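Local coordinates for peroxisomal fatty acid beta-oxidation multifunctional protein MFP2 (Arabidopsis thaliana, PDB 2WTB), which carries out successive steps of peroxisomal fatty acid beta-oxidation, as a long-chain enoyl-CoA hydratase and an NAD-dependent 3-hydroxyacyl-CoA dehydrogenase, at residues A[498-503]-A[639-644]; A[11-14]-A[18-21]; A[326-331]-A[338-343]; A[245-250]-A[281-286]. One frame throughout, in Å; residues are numbered along the deposited sequence.

Contacts 1 and 3 are buried, contacts 2 and 4 only partly so, and no two of the four share a helix or strand. Contact 1 joins two helices of the C-terminal dehydrogenase region and mixes a methyl contact with arginines paired to glutamates. Contact 3, in the NAD-binding domain, is purely aliphatic across its interface, helix against strand. Contact 2, 57 Å centre to centre from contact 1, is a hairpin at the margin of the hydratase sheet and is the one contact bridged by backbone hydrogen bonds. Contact 4 lies between two helices separated along the chain by helix 263-277, near the predicted hydratase site, where a leucine meets a histidine and a methionine.

Contact 1 (A[498-503]-A[639-644]); sequences VNRMFF and ACRVFA
M501 and A639 mark where the backbones come nearest, their CA atoms 5.6 Å apart, on helices 498-503 and 639-644 whose axes approach to 9.6 Å and run closer to antiparallel than parallel, at 143°. Two patches of side chain carry the contact. In the first, the M501 chain runs extended beyond CG and sets its CE methyl against A639 CB at 3.4 Å; the short alanine lets the methionine end lie close to the partner helix. The second belongs to R500. Its CG is turned away from the backbone N (chi1 176°) and the chain stays extended as far as NE, which carries the guanidinium across to the other helix. V642 slides past it in the opposite direction, CG2 lying 3.6 Å from R500 CD and over one face of the guanidinium, toward its rim. R641 crosses R500 at about a right angle, and its CB meets R500 NH2 at 3.6 Å. The two guanidinium planes are 24° apart, with R500 NH2 and R641 NE at 5.7 Å. These like charges are bridged by E638, whose OE2 pairs with R500 NE and OE1 with R641 NH1, while R500 NH1 also pairs with E645. A leucine in place of R500 would probably leave E645 without this charged mate and E638 without its bond to NE, though R641 would still pair with E638. Helix 651-662 closes on the interface through L654, which touches M501 and V642, and helix 671-678 adds I671 against M501 and A639.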
# COMPACT_ATOMS: atom_id res chain seq x y z
N VAL A 498 15.27 0.07 -6.22
CA VAL A 498 14.17 -0.17 -7.15
C VAL A 498 14.62 -0.36 -8.59
O VAL A 498 14.38 -1.40 -9.19
CB VAL A 498 13.14 0.98 -7.09
CG1 VAL A 498 12.01 0.73 -8.08
CG2 VAL A 498 12.59 1.12 -5.68
N ASN A 499 15.28 0.65 -9.15
CA ASN A 499 15.73 0.60 -10.54
C ASN A 499 16.78 -0.47 -10.79
O ASN A 499 16.75 -1.14 -11.83
CB ASN A 499 16.24 1.96 -10.99
CG ASN A 499 15.12 2.97 -11.15
OD1 ASN A 499 15.37 4.16 -11.40
ND2 ASN A 499 13.88 2.51 -11.01
N ARG A 500 17.71 -0.64 -9.86
CA ARG A 500 18.73 -1.67 -9.99
C ARG A 500 18.10 -3.06 -9.95
O ARG A 500 18.58 -3.99 -10.59
CB ARG A 500 19.77 -1.55 -8.88
CG ARG A 500 20.80 -2.67 -8.91
CD ARG A 500 21.71 -2.64 -7.70
NE ARG A 500 22.60 -3.80 -7.67
CZ ARG A 500 23.43 -4.08 -6.68
NH1 ARG A 500 23.49 -3.29 -5.62
NH2 ARG A 500 24.20 -5.16 -6.74
N MET A 501 17.02 -3.18 -9.19
CA MET A 501 16.34 -4.45 -9.01
C MET A 501 15.72 -4.94 -10.31
O MET A 501 15.82 -6.12 -10.66
CB MET A 501 15.24 -4.27 -7.96
CG MET A 501 15.01 -5.45 -7.06
SD MET A 501 13.76 -5.05 -5.83
CE MET A 501 13.96 -6.41 -4.69
N PHE A 502 15.08 -4.02 -11.03
CA PHE A 502 14.30 -4.38 -12.21
C PHE A 502 14.99 -4.09 -13.54
O PHE A 502 14.36 -4.17 -14.59
CB PHE A 502 12.93 -3.68 -12.17
CG PHE A 502 11.94 -4.36 -11.27
CD1 PHE A 502 11.12 -5.37 -11.76
CD2 PHE A 502 11.82 -3.99 -9.95
CE1 PHE A 502 10.21 -6.00 -10.94
CE2 PHE A 502 10.90 -4.62 -9.12
CZ PHE A 502 10.10 -5.62 -9.62
N PHE A 503 16.27 -3.75 -13.50
CA PHE A 503 16.98 -3.49 -14.74
C PHE A 503 17.16 -4.75 -15.60
O PHE A 503 17.11 -4.67 -16.83
CB PHE A 503 18.32 -2.76 -14.51
CG PHE A 503 19.50 -3.66 -14.33
CD1 PHE A 503 20.04 -4.35 -15.40
CD2 PHE A 503 20.10 -3.80 -13.08
CE1 PHE A 503 21.14 -5.18 -15.24
CE2 PHE A 503 21.20 -4.62 -12.91
CZ PHE A 503 21.72 -5.31 -13.99
N ALA A 639 18.02 -8.89 -6.71
CA ALA A 639 17.50 -8.54 -5.40
C ALA A 639 18.39 -9.12 -4.31
O ALA A 639 18.59 -8.51 -3.26
CB ALA A 639 16.08 -9.04 -5.24
N CYS A 640 18.93 -10.31 -4.56
CA CYS A 640 19.81 -10.98 -3.61
C CYS A 640 21.16 -10.27 -3.49
O CYS A 640 21.70 -10.16 -2.40
CB CYS A 640 20.00 -12.45 -3.98
SG CYS A 640 18.53 -13.46 -3.73
N ARG A 641 21.69 -9.81 -4.62
CA ARG A 641 22.90 -9.01 -4.62
C ARG A 641 22.67 -7.77 -3.76
O ARG A 641 23.48 -7.43 -2.90
CB ARG A 641 23.28 -8.59 -6.04
CG ARG A 641 23.63 -9.74 -6.97
CD ARG A 641 24.22 -9.22 -8.27
NE ARG A 641 24.73 -10.29 -9.13
CZ ARG A 641 24.03 -10.83 -10.13
NH1 ARG A 641 22.80 -10.41 -10.39
NH2 ARG A 641 24.57 -11.80 -10.86
N VAL A 642 21.56 -7.09 -4.02
CA VAL A 642 21.19 -5.90 -3.26
C VAL A 642 21.04 -6.21 -1.77
O VAL A 642 21.51 -5.45 -0.92
CB VAL A 642 19.87 -5.29 -3.78
CG1 VAL A 642 19.26 -4.36 -2.75
CG2 VAL A 642 20.11 -4.57 -5.09
N PHE A 643 20.39 -7.32 -1.46
CA PHE A 643 20.16 -7.71 -0.08
C PHE A 643 21.45 -8.12 0.62
O PHE A 643 21.68 -7.79 1.78
CB PHE A 643 19.14 -8.84 -0.01
CG PHE A 643 18.84 -9.30 1.38
CD1 PHE A 643 18.51 -8.39 2.37
CD2 PHE A 643 18.86 -10.65 1.70
CE1 PHE A 643 18.23 -8.81 3.65
CE2 PHE A 643 18.58 -11.07 2.98
CZ PHE A 643 18.26 -10.15 3.96
N ALA A 644 22.29 -8.86 -0.10
CA ALA A 644 23.55 -9.35 0.46
C ALA A 644 24.54 -8.21 0.68
O ALA A 644 25.19 -8.14 1.72
CB ALA A 644 24.15 -10.40 -0.45

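Contact 2 (A[11-14]-A[18-21]); sequences MEVG and VAVI
E12 and V20 form the antiparallel hydrogen-bonded pair at the middle of this hairpin. E12 N donates to V20 O at 3.0 Å, and V20 N returns a nearly straight bond to E12 O (2.9 Å, 171°); G14 N adds a third to V18 O at 3.0 Å. In all three the donor is tilted out of the carbonyl plane. Weaker CA-H...O contacts reinforce the ladder, the closest from M11 CA to V20 O at 3.3 Å. Apolar contacts gather on the face that carries M11, V13, A19 and I21. There M11 CG stands opposite the backbone N, and a bend at chi3 (-88°) brings CE over to I21 CD1 at 3.3 Å and near A19 CB at 3.9 Å. V13 CG2 touches A19 CB more loosely, at 4.2 Å. Helix 33-46 covers this face, N42 meeting both M11 and I21. A serine at M11 would probably open a gap beside I21 and A19 and thin the cover beneath that helix. E12 and V20 point to the other face, where E12 is exposed. On its other edge strand 18-21 bonds to strand 54-59, through A19 and I21. The arrangement is a two-stranded antiparallel beta hairpin opening the crotonase-fold hydratase domain, with strand 8-13 outermost in its sheet.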
# COMPACT_ATOMS: atom_id res chain seq x y z
N MET A 11 -16.96 -2.60 32.69
CA MET A 11 -18.40 -2.38 32.71
C MET A 11 -18.84 -1.65 33.96
O MET A 11 -18.43 -1.99 35.07
CB MET A 11 -19.15 -3.72 32.59
CG MET A 11 -20.64 -3.62 32.90
SD MET A 11 -21.46 -5.23 32.91
CE MET A 11 -21.92 -5.40 31.19
N GLU A 12 -19.68 -0.63 33.78
CA GLU A 12 -20.20 0.14 34.90
C GLU A 12 -21.71 0.34 34.76
O GLU A 12 -22.19 0.74 33.71
CB GLU A 12 -19.49 1.49 35.00
CG GLU A 12 -17.99 1.38 35.22
CD GLU A 12 -17.31 2.72 35.31
OE1 GLU A 12 -17.98 3.75 35.09
OE2 GLU A 12 -16.09 2.75 35.61
N VAL A 13 -22.44 0.05 35.83
CA VAL A 13 -23.90 0.17 35.81
C VAL A 13 -24.36 1.49 36.41
O VAL A 13 -24.17 1.74 37.60
CB VAL A 13 -24.56 -0.98 36.58
CG1 VAL A 13 -26.07 -0.85 36.51
CG2 VAL A 13 -24.11 -2.33 36.04
N GLY A 14 -24.96 2.33 35.57
CA GLY A 14 -25.46 3.61 36.01
C GLY A 14 -26.65 3.48 36.94
O GLY A 14 -27.12 2.37 37.20
N VAL A 18 -28.58 1.16 33.20
CA VAL A 18 -27.86 0.88 31.96
C VAL A 18 -26.40 0.51 32.22
O VAL A 18 -25.69 1.22 32.92
CB VAL A 18 -27.91 2.07 30.98
CG1 VAL A 18 -27.29 1.68 29.65
CG2 VAL A 18 -29.34 2.54 30.79
N ALA A 19 -25.97 -0.61 31.66
CA ALA A 19 -24.59 -1.06 31.79
C ALA A 19 -23.76 -0.57 30.61
O ALA A 19 -24.02 -0.92 29.46
CB ALA A 19 -24.53 -2.58 31.90
N VAL A 20 -22.74 0.24 30.90
CA VAL A 20 -21.84 0.76 29.88
C VAL A 20 -20.54 -0.04 29.85
O VAL A 20 -19.83 -0.11 30.85
CB VAL A 20 -21.49 2.23 30.13
CG1 VAL A 20 -20.62 2.78 29.01
CG2 VAL A 20 -22.76 3.06 30.28
N ILE A 21 -20.24 -0.64 28.70
CA ILE A 21 -19.03 -1.43 28.54
C ILE A 21 -18.03 -0.71 27.65
O ILE A 21 -18.32 -0.42 26.49
CB ILE A 21 -19.35 -2.80 27.91
CG1 ILE A 21 -20.41 -3.53 28.72
CG2 ILE A 21 -18.09 -3.64 27.79
CD1 ILE A 21 -20.77 -4.88 28.16

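Contact 3 (A[326-331]-A[338-343]); sequences GIATAL and VILKEV
A328 and V338 are the residues whose CA atoms come closest, 6.3 Å apart, where helix 326-331 runs alongside strand 338-341, the closest approach of the axes being 9.1 Å and their directions nearly antiparallel at 168°. No hydrogen bond links the two; the join is made by four buried aliphatic side chains. V338 sits between two of them and uses both branches. Its CG1 is directed away from the backbone N (chi1 167°) and rests on A328 CB at 3.9 Å, while CG2 faces the next turn of the helix, 3.4 Å from L331 CB and 3.7 Å from L331 CD1. The V338 and L331 side chains cross at about a right angle, and one valine methyl is held against both the root and one tip of the leucine. Two residues along the strand, L340 swings its end back toward the helix and puts CD1 on A328 CB at 3.6 Å. A328 is thus touched by two side chains of the same strand face, its small CB fitting close between them. I317 of strand 315-318 meets both V338 and L331, and L380 of strand 380-383 meets V338 and L340. T329 faces away from the strand, toward V355 and L359 of helix 345-361. Just beyond the strand, E342 OE1 accepts the backbone N of V343 at 3.2 Å. This is the helix and second strand of the first beta-alpha-beta unit of a Rossmann fold; in related dehydrogenases an acidic residue at the place of E342 typically binds the adenosine ribose of NAD.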
# COMPACT_ATOMS: atom_id res chain seq x y z
N GLY A 326 6.78 18.09 -9.58
CA GLY A 326 6.08 16.99 -8.94
C GLY A 326 6.29 16.99 -7.44
O GLY A 326 5.34 16.91 -6.67
N ILE A 327 7.56 17.09 -7.02
CA ILE A 327 7.90 17.14 -5.61
C ILE A 327 7.15 18.27 -4.92
O ILE A 327 6.43 18.04 -3.94
CB ILE A 327 9.41 17.37 -5.40
CG1 ILE A 327 10.23 16.50 -6.36
CG2 ILE A 327 9.80 17.10 -3.96
CD1 ILE A 327 10.05 15.02 -6.15
N ALA A 328 7.31 19.48 -5.43
CA ALA A 328 6.66 20.65 -4.87
C ALA A 328 5.18 20.40 -4.63
O ALA A 328 4.64 20.78 -3.59
CB ALA A 328 6.85 21.85 -5.79
N THR A 329 4.52 19.75 -5.59
CA THR A 329 3.11 19.42 -5.47
C THR A 329 2.84 18.58 -4.23
O THR A 329 1.97 18.90 -3.42
CB THR A 329 2.60 18.67 -6.71
OG1 THR A 329 2.61 19.54 -7.85
CG2 THR A 329 1.18 18.16 -6.48
N ALA A 330 3.60 17.50 -4.08
CA ALA A 330 3.46 16.60 -2.94
C ALA A 330 3.67 17.33 -1.61
O ALA A 330 2.98 17.06 -0.63
CB ALA A 330 4.43 15.44 -3.06
N LEU A 331 4.62 18.26 -1.60
CA LEU A 331 4.97 18.98 -0.38
C LEU A 331 3.89 19.97 0.07
O LEU A 331 3.45 19.92 1.22
CB LEU A 331 6.32 19.69 -0.54
CG LEU A 331 7.57 18.80 -0.49
CD1 LEU A 331 8.79 19.54 -0.99
CD2 LEU A 331 7.80 18.28 0.92
N VAL A 338 6.81 25.75 0.19
CA VAL A 338 7.81 25.35 -0.80
C VAL A 338 8.23 26.50 -1.70
O VAL A 338 7.40 27.32 -2.12
CB VAL A 338 7.30 24.18 -1.66
CG1 VAL A 338 8.20 23.97 -2.87
CG2 VAL A 338 7.22 22.91 -0.83
N ILE A 339 9.52 26.56 -2.00
CA ILE A 339 10.06 27.61 -2.85
C ILE A 339 10.88 27.02 -4.00
O ILE A 339 11.86 26.32 -3.77
CB ILE A 339 10.91 28.60 -2.05
CG1 ILE A 339 11.80 29.42 -2.99
CG2 ILE A 339 11.76 27.87 -1.03
CD1 ILE A 339 12.81 30.27 -2.26
N LEU A 340 10.47 27.31 -5.23
CA LEU A 340 11.18 26.84 -6.41
C LEU A 340 12.20 27.86 -6.89
O LEU A 340 11.91 29.05 -6.98
CB LEU A 340 10.21 26.52 -7.55
CG LEU A 340 9.71 25.09 -7.68
CD1 LEU A 340 8.96 24.66 -6.42
CD2 LEU A 340 8.83 24.95 -8.91
N LYS A 341 13.40 27.39 -7.21
CA LYS A 341 14.40 28.24 -7.84
C LYS A 341 14.71 27.75 -9.25
O LYS A 341 14.92 26.56 -9.48
CB LYS A 341 15.69 28.29 -7.03
CG LYS A 341 16.76 29.14 -7.69
CD LYS A 341 18.15 28.78 -7.22
CE LYS A 341 19.18 29.22 -8.24
NZ LYS A 341 19.00 28.52 -9.55
N GLU A 342 14.74 28.68 -10.20
CA GLU A 342 15.06 28.36 -11.58
C GLU A 342 16.12 29.30 -12.13
O GLU A 342 16.54 30.24 -11.46
CB GLU A 342 13.81 28.41 -12.46
CG GLU A 342 13.08 27.09 -12.58
CD GLU A 342 13.82 26.09 -13.46
OE1 GLU A 342 15.06 26.16 -13.53
OE2 GLU A 342 13.15 25.24 -14.08
N VAL A 343 16.56 29.03 -13.36
CA VAL A 343 17.56 29.88 -14.00
C VAL A 343 16.90 31.10 -14.64
O VAL A 343 17.09 32.22 -14.17
CB VAL A 343 18.33 29.10 -15.08
CG1 VAL A 343 19.44 29.97 -15.66
CG2 VAL A 343 18.90 27.82 -14.50

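Contact 4 (A[245-250]-A[281-286]); sequences MKHPLM and DTTKGL
L286 packs its CD1 methyl against both H247 and M245, and this is the close part of the contact: H247 NE2 is 3.8 Å away and M245 SD 4.0 Å. The leucine crosses the methionine at about a right angle and meets the imidazole obliquely. Those two partners also hold each other, since the N-H at NE2 of H247 points at M245 SD in a weak hydrogen bond (3.5 Å, 159°). H247 takes the crowded position, CG between the backbone N and the carbonyl carbon (chi1 53°), and P248 CD lies over one face of the ring, 3.1 Å above its centre; proline on a face and sulfur at NE2 together restrict its turning. T283 CG2 closes in more distantly, 4.3 Å from H247 CD2, while T283 OG1 turns back to the carbonyls of V277 and L280. Toward solvent the contact slackens. K246 is exposed and does not engage the other segment, and D281 and K284 form one long salt bridge along their own helix, NZ to OD1 at 3.9 Å. From the C-terminal part of the chain, P666 touches L286, and Y667 touches M245 and T282. The side chain of H247 lies about 8 Å from that of E139, the predicted proton acceptor. Early residues of helices 247-260 and 281-294 thus pack together near the predicted hydratase site, joined by H247, M245 and L286.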
# COMPACT_ATOMS: atom_id res chain seq x y z
N MET A 245 -6.95 -13.68 -7.31
CA MET A 245 -7.34 -13.96 -5.93
C MET A 245 -8.73 -14.58 -5.83
O MET A 245 -9.62 -14.28 -6.63
CB MET A 245 -7.27 -12.68 -5.09
CG MET A 245 -5.87 -12.10 -4.98
SD MET A 245 -5.82 -10.46 -4.23
CE MET A 245 -6.53 -9.46 -5.53
N LYS A 246 -8.91 -15.45 -4.84
CA LYS A 246 -10.15 -16.21 -4.70
C LYS A 246 -11.03 -15.70 -3.56
O LYS A 246 -12.26 -15.81 -3.61
CB LYS A 246 -9.85 -17.69 -4.49
CG LYS A 246 -9.22 -18.37 -5.70
CD LYS A 246 -8.94 -19.84 -5.41
CE LYS A 246 -8.19 -20.49 -6.57
NZ LYS A 246 -7.87 -21.92 -6.29
N HIS A 247 -10.40 -15.15 -2.52
CA HIS A 247 -11.13 -14.75 -1.32
C HIS A 247 -12.36 -13.87 -1.56
O HIS A 247 -13.37 -14.03 -0.87
CB HIS A 247 -10.19 -14.13 -0.27
CG HIS A 247 -9.36 -13.00 -0.79
ND1 HIS A 247 -9.64 -11.68 -0.51
CD2 HIS A 247 -8.25 -12.99 -1.57
CE1 HIS A 247 -8.75 -10.90 -1.10
NE2 HIS A 247 -7.90 -11.67 -1.75
N PRO A 248 -12.30 -12.94 -2.53
CA PRO A 248 -13.49 -12.13 -2.79
C PRO A 248 -14.69 -12.99 -3.20
O PRO A 248 -15.79 -12.79 -2.68
CB PRO A 248 -13.06 -11.24 -3.96
CG PRO A 248 -11.58 -11.15 -3.84
CD PRO A 248 -11.15 -12.50 -3.34
N LEU A 249 -14.48 -13.93 -4.11
CA LEU A 249 -15.54 -14.82 -4.54
C LEU A 249 -16.01 -15.70 -3.38
O LEU A 249 -17.20 -15.98 -3.24
CB LEU A 249 -15.07 -15.70 -5.70
CG LEU A 249 -14.44 -14.96 -6.88
CD1 LEU A 249 -13.86 -15.95 -7.87
CD2 LEU A 249 -15.46 -14.04 -7.55
N MET A 250 -15.06 -16.12 -2.56
CA MET A 250 -15.37 -16.92 -1.38
C MET A 250 -16.22 -16.12 -0.40
O MET A 250 -17.03 -16.67 0.34
CB MET A 250 -14.09 -17.40 -0.70
CG MET A 250 -13.22 -18.30 -1.55
SD MET A 250 -11.70 -18.79 -0.72
CE MET A 250 -10.99 -19.91 -1.93
N ASP A 281 -2.48 -19.07 -0.16
CA ASP A 281 -1.11 -18.61 -0.33
C ASP A 281 -1.04 -17.13 -0.70
O ASP A 281 -0.01 -16.48 -0.51
CB ASP A 281 -0.38 -19.45 -1.39
CG ASP A 281 0.14 -20.76 -0.83
OD1 ASP A 281 -0.03 -21.00 0.38
OD2 ASP A 281 0.72 -21.55 -1.60
N THR A 282 -2.14 -16.60 -1.23
CA THR A 282 -2.19 -15.20 -1.63
C THR A 282 -2.57 -14.29 -0.46
O THR A 282 -2.29 -13.09 -0.48
CB THR A 282 -3.18 -14.98 -2.77
OG1 THR A 282 -4.45 -15.55 -2.42
CG2 THR A 282 -2.67 -15.64 -4.04
N THR A 283 -3.22 -14.86 0.54
CA THR A 283 -3.60 -14.08 1.72
C THR A 283 -2.42 -14.00 2.68
O THR A 283 -2.26 -13.01 3.39
CB THR A 283 -4.83 -14.68 2.43
OG1 THR A 283 -4.44 -15.84 3.18
CG2 THR A 283 -5.88 -15.07 1.41
N LYS A 284 -1.59 -15.04 2.69
CA LYS A 284 -0.34 -15.00 3.43
C LYS A 284 0.56 -13.95 2.80
O LYS A 284 1.31 -13.26 3.50
CB LYS A 284 0.35 -16.37 3.39
CG LYS A 284 -0.40 -17.48 4.10
CD LYS A 284 0.28 -18.82 3.88
CE LYS A 284 -0.51 -19.96 4.50
NZ LYS A 284 0.12 -21.28 4.22
N GLY A 285 0.47 -13.84 1.48
CA GLY A 285 1.21 -12.83 0.75
C GLY A 285 0.71 -11.44 1.08
O GLY A 285 1.51 -10.53 1.29
N LEU A 286 -0.61 -11.28 1.12
CA LEU A 286 -1.22 -10.00 1.44
C LEU A 286 -0.97 -9.59 2.89
O LEU A 286 -0.80 -8.41 3.20
CB LEU A 286 -2.72 -10.02 1.15
CG LEU A 286 -3.13 -10.00 -0.32
CD1 LEU A 286 -4.63 -10.14 -0.46
CD2 LEU A 286 -2.65 -8.72 -0.98